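Local coordinates for seryl-tRNA synthetase, cytoplasmic (Candida albicans, PDB 3QO8), which attaches serine to tRNA(Ser) in two steps, first activating serine with ATP and then passing it to the acceptor end of the tRNA, at residues G12-P15 and E16-K19; A20-K23 and K24-D27; A37-K40 and E41-L45; L101-K104 and I105-G109; L306-P309 and E310-W313. All blocks are in the same frame, centred on the assembly; numbering follows the deposited sequence.

Contact 1. Residues G12-P15 and E16-K19; sequences GGDP and EIIK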
loop_
_atom_site.group_PDB
_atom_site.type_symbol
_atom_site.label_atom_id
_atom_site.label_comp_id
_atom_site.label_asym_id
_atom_site.label_seq_id
_atom_site.Cartn_x
_atom_site.Cartn_y
_atom_site.Cartn_z
ATOM N N GLY A 12 18.360 -33.626 -25.248
ATOM C CA GLY A 12 18.848 -32.474 -25.980
ATOM C C GLY A 12 19.422 -31.365 -25.118
ATOM O O GLY A 12 19.866 -30.341 -25.635
ATOM N N GLY A 13 19.427 -31.561 -23.804
ATOM C CA GLY A 13 19.919 -30.532 -22.904
ATOM C C GLY A 13 21.421 -30.545 -22.735
ATOM O O GLY A 13 22.105 -31.405 -23.280
ATOM N N ASP A 14 21.946 -29.576 -21.997
ATOM C CA ASP A 14 23.346 -29.621 -21.612
ATOM C C ASP A 14 23.520 -29.276 -20.144
ATOM O O ASP A 14 23.573 -28.108 -19.779
ATOM C CB ASP A 14 24.224 -28.718 -22.488
ATOM C CG ASP A 14 25.707 -28.933 -22.230
ATOM O OD1 ASP A 14 26.045 -29.847 -21.445
ATOM O OD2 ASP A 14 26.535 -28.205 -22.821
ATOM N N PRO A 15 23.609 -30.309 -19.300
ATOM C CA PRO A 15 23.865 -30.135 -17.870
ATOM C C PRO A 15 25.172 -29.398 -17.612
ATOM O O PRO A 15 25.287 -28.748 -16.573
ATOM C CB PRO A 15 23.954 -31.574 -17.347
ATOM C CG PRO A 15 24.158 -32.429 -18.566
ATOM C CD PRO A 15 23.455 -31.725 -19.671
ATOM N N GLU A 16 26.143 -29.504 -18.521
ATOM C CA GLU A 16 27.431 -28.840 -18.337
ATOM C C GLU A 16 27.262 -27.326 -18.298
ATOM O O GLU A 16 27.856 -26.640 -17.464
ATOM C CB GLU A 16 28.421 -29.211 -19.459
ATOM C CG GLU A 16 28.641 -30.713 -19.675
ATOM C CD GLU A 16 29.144 -31.427 -18.431
ATOM O OE1 GLU A 16 29.682 -30.747 -17.528
ATOM O OE2 GLU A 16 28.991 -32.668 -18.357
ATOM N N ILE A 17 26.470 -26.814 -19.233
ATOM C CA ILE A 17 26.144 -25.398 -19.305
ATOM C C ILE A 17 25.524 -24.932 -17.991
ATOM O O ILE A 17 25.817 -23.838 -17.484
ATOM C CB ILE A 17 25.141 -25.145 -20.444
ATOM C CG1 ILE A 17 25.810 -25.383 -21.795
ATOM C CG2 ILE A 17 24.592 -23.735 -20.388
ATOM C CD1 ILE A 17 24.845 -25.341 -22.964
ATOM N N ILE A 18 24.657 -25.767 -17.435
ATOM C CA ILE A 18 23.987 -25.409 -16.187
ATOM C C ILE A 18 24.979 -25.385 -15.024
ATOM O O ILE A 18 24.940 -24.481 -14.196
ATOM C CB ILE A 18 22.796 -26.344 -15.876
ATOM C CG1 ILE A 18 21.781 -26.319 -17.027
ATOM C CG2 ILE A 18 22.122 -25.914 -14.588
ATOM C CD1 ILE A 18 20.582 -27.283 -16.842
ATOM N N LYS A 19 25.891 -26.358 -14.988
ATOM C CA LYS A 19 26.910 -26.398 -13.939
ATOM C C LYS A 19 27.830 -25.177 -14.018
ATOM O O LYS A 19 28.193 -24.591 -12.997
ATOM C CB LYS A 19 27.766 -27.667 -14.044
ATOM C CG LYS A 19 27.061 -28.958 -13.656
ATOM C CD LYS A 19 28.076 -29.974 -13.153
ATOM C CE LYS A 19 27.486 -31.370 -13.019
ATOM N NZ LYS A 19 27.535 -32.117 -14.308
#
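Asp14 caps the N-terminus of helix 15-25, a short helix of the tRNA-binding N-terminal extension, with its side chain folded onto Glu16 and Ile17 of the first turn. Its CG stands anti to the backbone N (chi1 -171°), which turns the carboxylate along the start of the helix. OD1 then accepts the N-H of Glu16 at 2.9 Å, the bond of an N-cap. The amide does not approach in the plane of the carboxylate but from above it, 56° out, and the N-H points at OD1 only moderately straight. Glu16 lies across the aspartate, the two carboxylate planes 63° apart; its chain bends at CG, and OE2 remains 5.1 Å from OD1 of Asp14, a spacing at which the like charges should still feel each other mildly. Ile17 meets the other branch of the cap roughly at a right angle: its CG1 and CD1 come up against OD2, with CD1 reaching back to CB of Asp14 at 3.5 Å. One oxygen is thus bonded to a backbone donor while the other lies against an aliphatic arm, and the partial positive charge of the helix start probably favours the ionised form of the carboxylate. Pro15, whose ring nitrogen carries no hydrogen, fills the first helical position, and its ring packs on Val9 and on Val32 and Ile36 of helix 30-65. Ile18 packs against Phe7, Val32 and Ile111. One turn up, the regular helical ladder is under way: Lys19 N donates to Pro15 O at 2.9 Å.

Contact 2. Residues A20-K23 and K24-D27; sequences ASQK and KRGD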
loop_
_atom_site.group_PDB
_atom_site.type_symbol
_atom_site.label_atom_id
_atom_site.label_comp_id
_atom_site.label_asym_id
_atom_site.label_seq_id
_atom_site.Cartn_x
_atom_site.Cartn_y
_atom_site.Cartn_z
ATOM N N ALA A 20 28.227 -24.815 -15.232
ATOM C CA ALA A 20 29.076 -23.644 -15.424
ATOM C C ALA A 20 28.334 -22.412 -14.920
ATOM O O ALA A 20 28.917 -21.542 -14.283
ATOM C CB ALA A 20 29.448 -23.485 -16.885
ATOM N N SER A 21 27.032 -22.349 -15.190
ATOM C CA SER A 21 26.249 -21.194 -14.781
ATOM C C SER A 21 26.189 -21.137 -13.265
ATOM O O SER A 21 26.403 -20.078 -12.673
ATOM C CB SER A 21 24.826 -21.260 -15.354
ATOM O OG SER A 21 24.071 -20.133 -14.949
ATOM N N GLN A 22 25.899 -22.275 -12.637
ATOM C CA GLN A 22 25.847 -22.348 -11.174
ATOM C C GLN A 22 27.149 -21.845 -10.552
ATOM O O GLN A 22 27.147 -21.138 -9.541
ATOM C CB GLN A 22 25.562 -23.778 -10.716
ATOM C CG GLN A 22 24.101 -24.220 -10.953
ATOM C CD GLN A 22 23.110 -23.357 -10.201
ATOM O OE1 GLN A 22 22.545 -22.414 -10.752
ATOM N NE2 GLN A 22 22.901 -23.669 -8.931
ATOM N N LYS A 23 28.257 -22.223 -11.173
ATOM C CA LYS A 23 29.579 -21.837 -10.698
ATOM C C LYS A 23 29.750 -20.326 -10.781
ATOM O O LYS A 23 30.188 -19.690 -9.821
ATOM C CB LYS A 23 30.649 -22.546 -11.525
ATOM C CG LYS A 23 31.958 -22.796 -10.798
ATOM C CD LYS A 23 32.729 -23.899 -11.508
ATOM C CE LYS A 23 31.801 -25.079 -11.807
ATOM N NZ LYS A 23 32.447 -26.167 -12.596
ATOM N N LYS A 24 29.392 -19.752 -11.928
ATOM C CA LYS A 24 29.428 -18.298 -12.104
ATOM C C LYS A 24 28.581 -17.578 -11.063
ATOM O O LYS A 24 28.933 -16.490 -10.612
ATOM C CB LYS A 24 28.935 -17.914 -13.497
ATOM C CG LYS A 24 29.819 -18.396 -14.623
ATOM C CD LYS A 24 29.367 -17.800 -15.931
ATOM C CE LYS A 24 30.054 -18.444 -17.110
ATOM N NZ LYS A 24 29.408 -17.953 -18.364
ATOM N N ARG A 25 27.458 -18.191 -10.700
ATOM C CA ARG A 25 26.515 -17.598 -9.759
ATOM C C ARG A 25 27.041 -17.667 -8.331
ATOM O O ARG A 25 26.575 -16.945 -7.451
ATOM C CB ARG A 25 25.155 -18.319 -9.837
ATOM C CG ARG A 25 24.267 -17.878 -10.999
ATOM C CD ARG A 25 22.877 -18.561 -10.977
ATOM N NE ARG A 25 22.075 -18.033 -12.073
ATOM C CZ ARG A 25 21.457 -16.859 -12.023
ATOM N NH1 ARG A 25 21.524 -16.116 -10.918
ATOM N NH2 ARG A 25 20.781 -16.424 -13.071
ATOM N N GLY A 26 28.009 -18.550 -8.107
ATOM C CA GLY A 26 28.450 -18.853 -6.759
ATOM C C GLY A 26 27.441 -19.743 -6.050
ATOM O O GLY A 26 27.369 -19.755 -4.822
ATOM N N ASP A 27 26.654 -20.483 -6.827
ATOM C CA ASP A 27 25.640 -21.376 -6.268
ATOM C C ASP A 27 26.011 -22.849 -6.449
ATOM O O ASP A 27 26.986 -23.181 -7.119
ATOM C CB ASP A 27 24.263 -21.107 -6.894
ATOM C CG ASP A 27 23.716 -19.735 -6.549
ATOM O OD1 ASP A 27 24.266 -19.075 -5.638
ATOM O OD2 ASP A 27 22.723 -19.319 -7.187
HETATM O O HOH W 1 21.126 -21.465 -8.330
#
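Gln22 and Asp27 meet where helix 15-25 ends, in a Schellman motif. On the tight side the backbone closes the last turn: Asp27 N donates to Gln22 O at 2.8 Å, while Gly26 N reaches Lys23 O at 3.0 Å. Gly26 makes this reversal with a positive phi of 76°. Beside it the amide of Gln22, brought round by a bend at chi2 (-61°), lies across Asp27 with NE2 3.5 Å from CB of the aspartate. A water joins the two side chains: it accepts from Gln22 NE2 and probably donates to Asp27 OD2, each at 2.9 Å, and NE2 also donates to Ser28 O. Arg25 runs extended past Ser21, its CG lying 3.5 Å from Ser21 O, and delivers its guanidinium to the carbonyls of Asn110 and Asn345; Ser21 OG bonds to Val112 N. Another flank is looser. Lys23 and Ala20 are exposed, and Lys24 stretches away beyond CG, which rests over Ala20 O at 3.3 Å, toward a long, weak ion pair with Glu114. The chemistry thus implies a helix end whose buried side chains Ser21, Gln22 and Arg25 bond largely to main-chain atoms, tying the N-terminal extension to loops that follow it and to the catalytic part of the chain.

Contact 3. Residues A37-K40 and E41-L45; sequences AEYK and EWVKL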
loop_
_atom_site.group_PDB
_atom_site.type_symbol
_atom_site.label_atom_id
_atom_site.label_comp_id
_atom_site.label_asym_id
_atom_site.label_seq_id
_atom_site.Cartn_x
_atom_site.Cartn_y
_atom_site.Cartn_z
ATOM N N ALA A 37 19.972 -37.424 -11.243
ATOM C CA ALA A 37 19.766 -38.717 -10.601
ATOM C C ALA A 37 18.286 -38.926 -10.288
ATOM O O ALA A 37 17.684 -39.936 -10.676
ATOM C CB ALA A 37 20.609 -38.831 -9.333
ATOM N N GLU A 38 17.693 -37.958 -9.598
ATOM C CA GLU A 38 16.289 -38.059 -9.226
ATOM C C GLU A 38 15.393 -38.202 -10.453
ATOM O O GLU A 38 14.396 -38.918 -10.422
ATOM C CB GLU A 38 15.879 -36.870 -8.359
ATOM C CG GLU A 38 16.789 -36.702 -7.148
ATOM C CD GLU A 38 16.140 -35.940 -6.010
ATOM O OE1 GLU A 38 15.009 -35.437 -6.189
ATOM O OE2 GLU A 38 16.764 -35.852 -4.931
ATOM N N TYR A 39 15.754 -37.548 -11.550
ATOM C CA TYR A 39 14.975 -37.726 -12.764
ATOM C C TYR A 39 14.969 -39.187 -13.219
ATOM O O TYR A 39 13.943 -39.715 -13.661
ATOM C CB TYR A 39 15.487 -36.850 -13.896
ATOM C CG TYR A 39 14.785 -37.172 -15.193
ATOM C CD1 TYR A 39 13.529 -36.645 -15.471
ATOM C CD2 TYR A 39 15.365 -38.022 -16.123
ATOM C CE1 TYR A 39 12.877 -36.943 -16.645
ATOM C CE2 TYR A 39 14.721 -38.326 -17.301
ATOM C CZ TYR A 39 13.478 -37.785 -17.559
ATOM O OH TYR A 39 12.833 -38.086 -18.734
ATOM N N LYS A 40 16.125 -39.834 -13.134
ATOM C CA LYS A 40 16.221 -41.221 -13.555
ATOM C C LYS A 40 15.393 -42.122 -12.651
ATOM O O LYS A 40 14.763 -43.069 -13.124
ATOM C CB LYS A 40 17.674 -41.693 -13.584
ATOM C CG LYS A 40 18.554 -40.928 -14.565
ATOM C CD LYS A 40 19.900 -41.611 -14.764
ATOM C CE LYS A 40 20.790 -40.784 -15.686
ATOM N NZ LYS A 40 22.194 -41.269 -15.700
ATOM N N GLU A 41 15.399 -41.838 -11.352
ATOM C CA GLU A 41 14.558 -42.590 -10.429
ATOM C C GLU A 41 13.097 -42.405 -10.801
ATOM O O GLU A 41 12.325 -43.358 -10.848
ATOM C CB GLU A 41 14.812 -42.154 -8.988
ATOM C CG GLU A 41 16.218 -42.472 -8.530
ATOM C CD GLU A 41 16.610 -43.917 -8.831
ATOM O OE1 GLU A 41 15.733 -44.807 -8.722
ATOM O OE2 GLU A 41 17.791 -44.164 -9.183
ATOM N N TRP A 42 12.723 -41.168 -11.084
ATOM C CA TRP A 42 11.354 -40.877 -11.474
ATOM C C TRP A 42 10.955 -41.670 -12.716
ATOM O O TRP A 42 9.889 -42.283 -12.753
ATOM C CB TRP A 42 11.174 -39.378 -11.711
ATOM C CG TRP A 42 9.814 -39.057 -12.172
ATOM C CD1 TRP A 42 8.701 -38.904 -11.397
ATOM C CD2 TRP A 42 9.392 -38.878 -13.526
ATOM N NE1 TRP A 42 7.615 -38.629 -12.186
ATOM C CE2 TRP A 42 8.011 -38.607 -13.497
ATOM C CE3 TRP A 42 10.049 -38.915 -14.761
ATOM C CZ2 TRP A 42 7.272 -38.374 -14.658
ATOM C CZ3 TRP A 42 9.316 -38.682 -15.912
ATOM C CH2 TRP A 42 7.942 -38.417 -15.852
ATOM N N VAL A 43 11.823 -41.676 -13.728
ATOM C CA VAL A 43 11.553 -42.410 -14.961
ATOM C C VAL A 43 11.371 -43.896 -14.688
ATOM O O VAL A 43 10.473 -44.525 -15.248
ATOM C CB VAL A 43 12.674 -42.223 -16.006
ATOM C CG1 VAL A 43 12.486 -43.191 -17.165
ATOM C CG2 VAL A 43 12.698 -40.793 -16.503
ATOM N N LYS A 44 12.228 -44.450 -13.832
ATOM C CA LYS A 44 12.121 -45.854 -13.439
ATOM C C LYS A 44 10.747 -46.151 -12.855
ATOM O O LYS A 44 10.088 -47.130 -13.227
ATOM C CB LYS A 44 13.222 -46.220 -12.437
ATOM C CG LYS A 44 14.588 -46.439 -13.085
ATOM C CD LYS A 44 15.738 -46.255 -12.095
ATOM C CE LYS A 44 15.597 -47.157 -10.876
ATOM N NZ LYS A 44 15.724 -48.603 -11.214
ATOM N N LEU A 45 10.310 -45.293 -11.941
ATOM C CA LEU A 45 8.992 -45.452 -11.336
ATOM C C LEU A 45 7.869 -45.373 -12.372
ATOM O O LEU A 45 6.905 -46.139 -12.309
ATOM C CB LEU A 45 8.794 -44.420 -10.223
ATOM C CG LEU A 45 9.637 -44.707 -8.975
ATOM C CD1 LEU A 45 9.657 -43.527 -8.028
ATOM C CD2 LEU A 45 9.120 -45.956 -8.272
HETATM O O HOH W 2 19.001 -42.301 -10.729
#
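Glu41 touches Ala37 one turn back, first through its backbone N-H to Ala37 O at 3.0 Å and again through a water. That water donates to both Ala37 O and Glu41 OE2, each at 2.7 Å, and the bend of the glutamate at chi2 (-49°) brings the carboxylate round to it. Trp42 comes next, three residues on from Tyr39. The six-membered part of its indole leans obliquely past the phenol ring, the planes 35° apart, and CE3 lies 3.9 Å from Tyr39 CE1. Its NE1 donates to Glu94 OE2 of helix 74-107. Val43 supplies the closest side-chain contact: CG2 sits over one face of the Tyr39 ring, 3.6 Å from its centroid and displaced toward the rim on the CE2 and CZ side, a CH-pi contact. With chi1 at 173°, trans to the main-chain nitrogen, the tyrosine ring leans along the helix toward Val43. Lys44 then folds its aliphatic part over Lys40 O, with CG at 3.4 Å, before its chain kinks away. These i to i+3 and i to i+4 pairings on helix 30-65 belong to the long antiparallel helical arm of type-1 seryl-tRNA synthetases, the extension involved in tRNA binding.

Contact 4. Residues L101-K104 and I105-G109; sequences LRSK and INQVG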
loop_
_atom_site.group_PDB
_atom_site.type_symbol
_atom_site.label_atom_id
_atom_site.label_comp_id
_atom_site.label_asym_id
_atom_site.label_seq_id
_atom_site.Cartn_x
_atom_site.Cartn_y
_atom_site.Cartn_z
ATOM N N LEU A 101 12.057 -33.589 -7.191
ATOM C CA LEU A 101 12.739 -33.196 -8.411
ATOM C C LEU A 101 12.437 -31.729 -8.707
ATOM O O LEU A 101 13.350 -30.929 -8.876
ATOM C CB LEU A 101 12.320 -34.096 -9.574
ATOM C CG LEU A 101 12.795 -33.707 -10.968
ATOM C CD1 LEU A 101 14.305 -33.846 -11.073
ATOM C CD2 LEU A 101 12.102 -34.587 -11.987
ATOM N N ARG A 102 11.161 -31.364 -8.732
ATOM C CA ARG A 102 10.800 -29.979 -9.020
ATOM C C ARG A 102 11.321 -29.004 -7.960
ATOM O O ARG A 102 11.679 -27.864 -8.267
ATOM C CB ARG A 102 9.293 -29.844 -9.226
ATOM C CG ARG A 102 8.800 -30.695 -10.388
ATOM C CD ARG A 102 7.305 -30.592 -10.612
ATOM N NE ARG A 102 6.882 -31.474 -11.696
ATOM C CZ ARG A 102 6.874 -31.132 -12.982
ATOM N NH1 ARG A 102 7.258 -29.917 -13.352
ATOM N NH2 ARG A 102 6.478 -32.005 -13.899
ATOM N N SER A 103 11.380 -29.464 -6.716
ATOM C CA SER A 103 11.908 -28.652 -5.628
ATOM C C SER A 103 13.369 -28.317 -5.869
ATOM O O SER A 103 13.810 -27.195 -5.614
ATOM C CB SER A 103 11.768 -29.391 -4.301
ATOM O OG SER A 103 12.583 -28.801 -3.306
ATOM N N LYS A 104 14.121 -29.304 -6.347
ATOM C CA LYS A 104 15.531 -29.109 -6.638
ATOM C C LYS A 104 15.709 -28.204 -7.847
ATOM O O LYS A 104 16.504 -27.272 -7.817
ATOM C CB LYS A 104 16.233 -30.446 -6.855
ATOM C CG LYS A 104 16.490 -31.207 -5.565
ATOM C CD LYS A 104 17.393 -32.408 -5.794
ATOM C CE LYS A 104 17.701 -33.123 -4.488
ATOM N NZ LYS A 104 18.357 -32.226 -3.502
ATOM N N ILE A 105 14.959 -28.472 -8.908
ATOM C CA ILE A 105 15.067 -27.659 -10.109
ATOM C C ILE A 105 14.755 -26.201 -9.798
ATOM O O ILE A 105 15.374 -25.284 -10.347
ATOM C CB ILE A 105 14.156 -28.178 -11.214
ATOM C CG1 ILE A 105 14.686 -29.527 -11.720
ATOM C CG2 ILE A 105 14.047 -27.156 -12.336
ATOM C CD1 ILE A 105 13.736 -30.251 -12.630
ATOM N N ASN A 106 13.817 -25.995 -8.882
ATOM C CA ASN A 106 13.432 -24.652 -8.474
ATOM C C ASN A 106 14.574 -23.857 -7.847
ATOM O O ASN A 106 14.576 -22.629 -7.884
ATOM C CB ASN A 106 12.240 -24.706 -7.517
ATOM C CG ASN A 106 11.796 -23.336 -7.077
ATOM O OD1 ASN A 106 11.271 -22.558 -7.873
ATOM N ND2 ASN A 106 12.001 -23.029 -5.800
ATOM N N GLN A 107 15.538 -24.562 -7.272
ATOM C CA GLN A 107 16.687 -23.916 -6.648
ATOM C C GLN A 107 17.737 -23.427 -7.660
ATOM O O GLN A 107 18.558 -22.572 -7.335
ATOM C CB GLN A 107 17.351 -24.864 -5.652
ATOM C CG GLN A 107 16.453 -25.341 -4.538
ATOM C CD GLN A 107 17.194 -26.221 -3.562
ATOM O OE1 GLN A 107 18.271 -25.863 -3.085
ATOM N NE2 GLN A 107 16.633 -27.387 -3.272
ATOM N N VAL A 108 17.705 -23.960 -8.878
ATOM C CA VAL A 108 18.709 -23.622 -9.882
ATOM C C VAL A 108 18.391 -22.296 -10.576
ATOM O O VAL A 108 17.306 -22.115 -11.136
ATOM C CB VAL A 108 18.846 -24.735 -10.939
ATOM C CG1 VAL A 108 19.907 -24.366 -11.979
ATOM C CG2 VAL A 108 19.183 -26.066 -10.269
ATOM N N GLY A 109 19.346 -21.374 -10.539
ATOM C CA GLY A 109 19.195 -20.091 -11.198
ATOM C C GLY A 109 19.182 -20.206 -12.709
ATOM O O GLY A 109 19.620 -21.204 -13.277
#
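Leu101 and Ile105 pack together near the C-terminal end of helix 74-107, the second long helix of the antiparallel arm in the N-terminal tRNA-binding extension. The apolar part is a leucine-isoleucine pair one turn apart: CD1 of Ile105 touches Leu101 CG at 3.9 Å, and the two side chains slant across one another. A chi1 of -69° points the CG1 arm of Ile105 back down the helix, opposite its own carbonyl carbon, and also lays CG1 over Leu101 O at 3.4 Å. Ile4 covers both residues, and Met1 adds to the cover of Ile105.

Among the backbone bonds, Ile105 N to Leu101 O is straight, with an angle of 169° at the hydrogen, and Asn106 N to Arg102 O follows in the same pattern. The ladder then tightens: Gln107 N skips to Lys104 O, three residues back, and Val108 N donates to Ile105 O, also three residues back.

Of the charged groups, Lys104 NZ makes a salt bridge to Glu34 of helix 30-65, and Arg102 one to Asp98, one turn back on its own helix. Gln107, extended beyond CG, folds alongside the last turn; its CG lies 3.4 Å from Ser103 O, and its amide NE2 approaches Lys104 CA at 3.9 Å.

Contact 5. Residues L306-P309 and E310-W313; sequences LTEP and EKSW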
loop_
_atom_site.group_PDB
_atom_site.type_symbol
_atom_site.label_atom_id
_atom_site.label_comp_id
_atom_site.label_asym_id
_atom_site.label_seq_id
_atom_site.Cartn_x
_atom_site.Cartn_y
_atom_site.Cartn_z
ATOM N N LEU A 306 6.931 -8.560 -22.480
ATOM C CA LEU A 306 6.944 -9.938 -22.928
ATOM C C LEU A 306 7.246 -9.906 -24.411
ATOM O O LEU A 306 6.670 -9.107 -25.153
ATOM C CB LEU A 306 5.573 -10.593 -22.688
ATOM C CG LEU A 306 5.022 -10.675 -21.266
ATOM C CD1 LEU A 306 4.440 -9.342 -20.845
ATOM C CD2 LEU A 306 3.907 -11.732 -21.195
ATOM N N THR A 307 8.162 -10.764 -24.846
ATOM C CA THR A 307 8.563 -10.814 -26.234
ATOM C C THR A 307 8.723 -12.266 -26.662
ATOM O O THR A 307 8.726 -13.173 -25.830
ATOM C CB THR A 307 9.976 -10.196 -26.456
ATOM O OG1 THR A 307 10.971 -11.109 -25.972
ATOM C CG2 THR A 307 10.143 -8.874 -25.719
ATOM N N GLU A 308 8.905 -12.467 -27.961
ATOM C CA GLU A 308 9.328 -13.759 -28.479
ATOM C C GLU A 308 10.736 -14.069 -27.992
ATOM O O GLU A 308 11.557 -13.160 -27.827
ATOM C CB GLU A 308 9.310 -13.755 -30.003
ATOM C CG GLU A 308 7.986 -13.348 -30.602
ATOM C CD GLU A 308 7.931 -13.626 -32.087
ATOM O OE1 GLU A 308 7.710 -12.676 -32.860
ATOM O OE2 GLU A 308 8.107 -14.799 -32.479
ATOM N N PRO A 309 11.022 -15.355 -27.755
ATOM C CA PRO A 309 12.358 -15.758 -27.301
ATOM C C PRO A 309 13.469 -15.165 -28.175
ATOM O O PRO A 309 14.515 -14.763 -27.669
ATOM C CB PRO A 309 12.318 -17.282 -27.436
ATOM C CG PRO A 309 10.872 -17.629 -27.198
ATOM C CD PRO A 309 10.070 -16.485 -27.778
ATOM N N GLU A 310 13.221 -15.073 -29.476
ATOM C CA GLU A 310 14.244 -14.633 -30.418
ATOM C C GLU A 310 14.423 -13.116 -30.412
ATOM O O GLU A 310 15.316 -12.585 -31.069
ATOM C CB GLU A 310 13.905 -15.127 -31.832
ATOM C CG GLU A 310 13.683 -16.648 -31.945
ATOM C CD GLU A 310 12.273 -17.117 -31.530
ATOM O OE1 GLU A 310 11.410 -16.275 -31.192
ATOM O OE2 GLU A 310 12.027 -18.346 -31.548
ATOM N N LYS A 311 13.592 -12.406 -29.657
ATOM C CA LYS A 311 13.652 -10.945 -29.703
ATOM C C LYS A 311 14.005 -10.284 -28.376
ATOM O O LYS A 311 14.073 -9.055 -28.291
ATOM C CB LYS A 311 12.342 -10.379 -30.275
ATOM C CG LYS A 311 12.128 -10.764 -31.742
ATOM C CD LYS A 311 10.720 -10.460 -32.247
ATOM C CE LYS A 311 10.520 -8.977 -32.520
ATOM N NZ LYS A 311 9.183 -8.695 -33.132
ATOM N N SER A 312 14.249 -11.086 -27.344
ATOM C CA SER A 312 14.398 -10.513 -26.011
ATOM C C SER A 312 15.679 -9.711 -25.865
ATOM O O SER A 312 15.712 -8.704 -25.160
ATOM C CB SER A 312 14.331 -11.589 -24.932
ATOM O OG SER A 312 15.382 -12.517 -25.094
ATOM N N TRP A 313 16.752 -10.161 -26.510
ATOM C CA TRP A 313 18.015 -9.460 -26.340
ATOM C C TRP A 313 17.992 -8.059 -26.959
ATOM O O TRP A 313 18.517 -7.107 -26.383
ATOM C CB TRP A 313 19.197 -10.321 -26.806
ATOM C CG TRP A 313 19.248 -11.592 -26.006
ATOM C CD1 TRP A 313 18.909 -12.846 -26.431
ATOM C CD2 TRP A 313 19.592 -11.720 -24.617
ATOM N NE1 TRP A 313 19.043 -13.747 -25.401
ATOM C CE2 TRP A 313 19.462 -13.083 -24.278
ATOM C CE3 TRP A 313 19.998 -10.815 -23.631
ATOM C CZ2 TRP A 313 19.737 -13.565 -22.997
ATOM C CZ3 TRP A 313 20.263 -11.296 -22.355
ATOM C CH2 TRP A 313 20.137 -12.657 -22.053
HETATM O O HOH W 3 7.045 -10.340 -31.912
HETATM O O HOH W 4 8.319 -17.097 -31.328
#
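Glu308 O is gripped by two donors that come from opposite faces of its carbonyl plane. Lys311 N donates to it at 2.8 Å with a fairly straight N-H (162°), closing the four-residue turn Glu308-Lys311, and the hydroxyl OG1 of Thr307 donates to it at 2.8 Å from the other side. Thr307 can do so because OG1 sits between its own backbone N and carbonyl carbon (chi1 75°), where it also rests 3.5 Å from Ser312 CB. Each donor stands well out of the plane, one on either face, and the peptide between Glu308 and Pro309 is probably fixed in rotation.

From the two ends of the turn the side chains of Glu308 and Lys311 run alongside each other in the same direction. OE1 of Glu308 stays 4.3 Å from Lys311 NZ, beyond a salt bridge, and one water bridges the two, accepting from NZ and probably donating to OE1. Glu310, bent at chi2, folds its carboxylate back alongside the Pro309 ring so that OE1 lies 3.5 Å from Glu308 CB. Its plane stands 77° from that of Glu308, and the facing oxygens, Glu308 OE2 and Glu310 OE1, are 3.8 Å apart; a second water donates to both, which should ease their repulsion.

Ser312 lies on helix 312-329, and its OG is hydrogen-bonded to His399 and Asn372. The turn carries the chain into that helix from the end of strand 297-307, in the largely antiparallel sheet of the class II catalytic core, beside strand 399-404, whose His399 and Leu401 pack on Thr307.

In the fold
Contacts 1 and 2 are the two ends of helix 15-25, their centres about 12 Å apart, one the N-cap and the other the Schellman turn. Contact 4 ends helix 74-107 against both: Ile18 CG2 meets Val108 CG1 at 3.8 Å, and Gln22 OE1 lies 3.5 Å from the same Val108 CG1. Contact 3, farther out along the arm, touches contact 4 through Glu38, but not contacts 1 and 2. Contact 5 stands apart in the catalytic core, its centre about 24 Å from those of contacts 2 and 4. Nearest to the ligands is contact 2, with the Arg25 side chain about 4 Å from a magnesium ion and about 14 Å from the bound seryl-sulfamoyl adenosine.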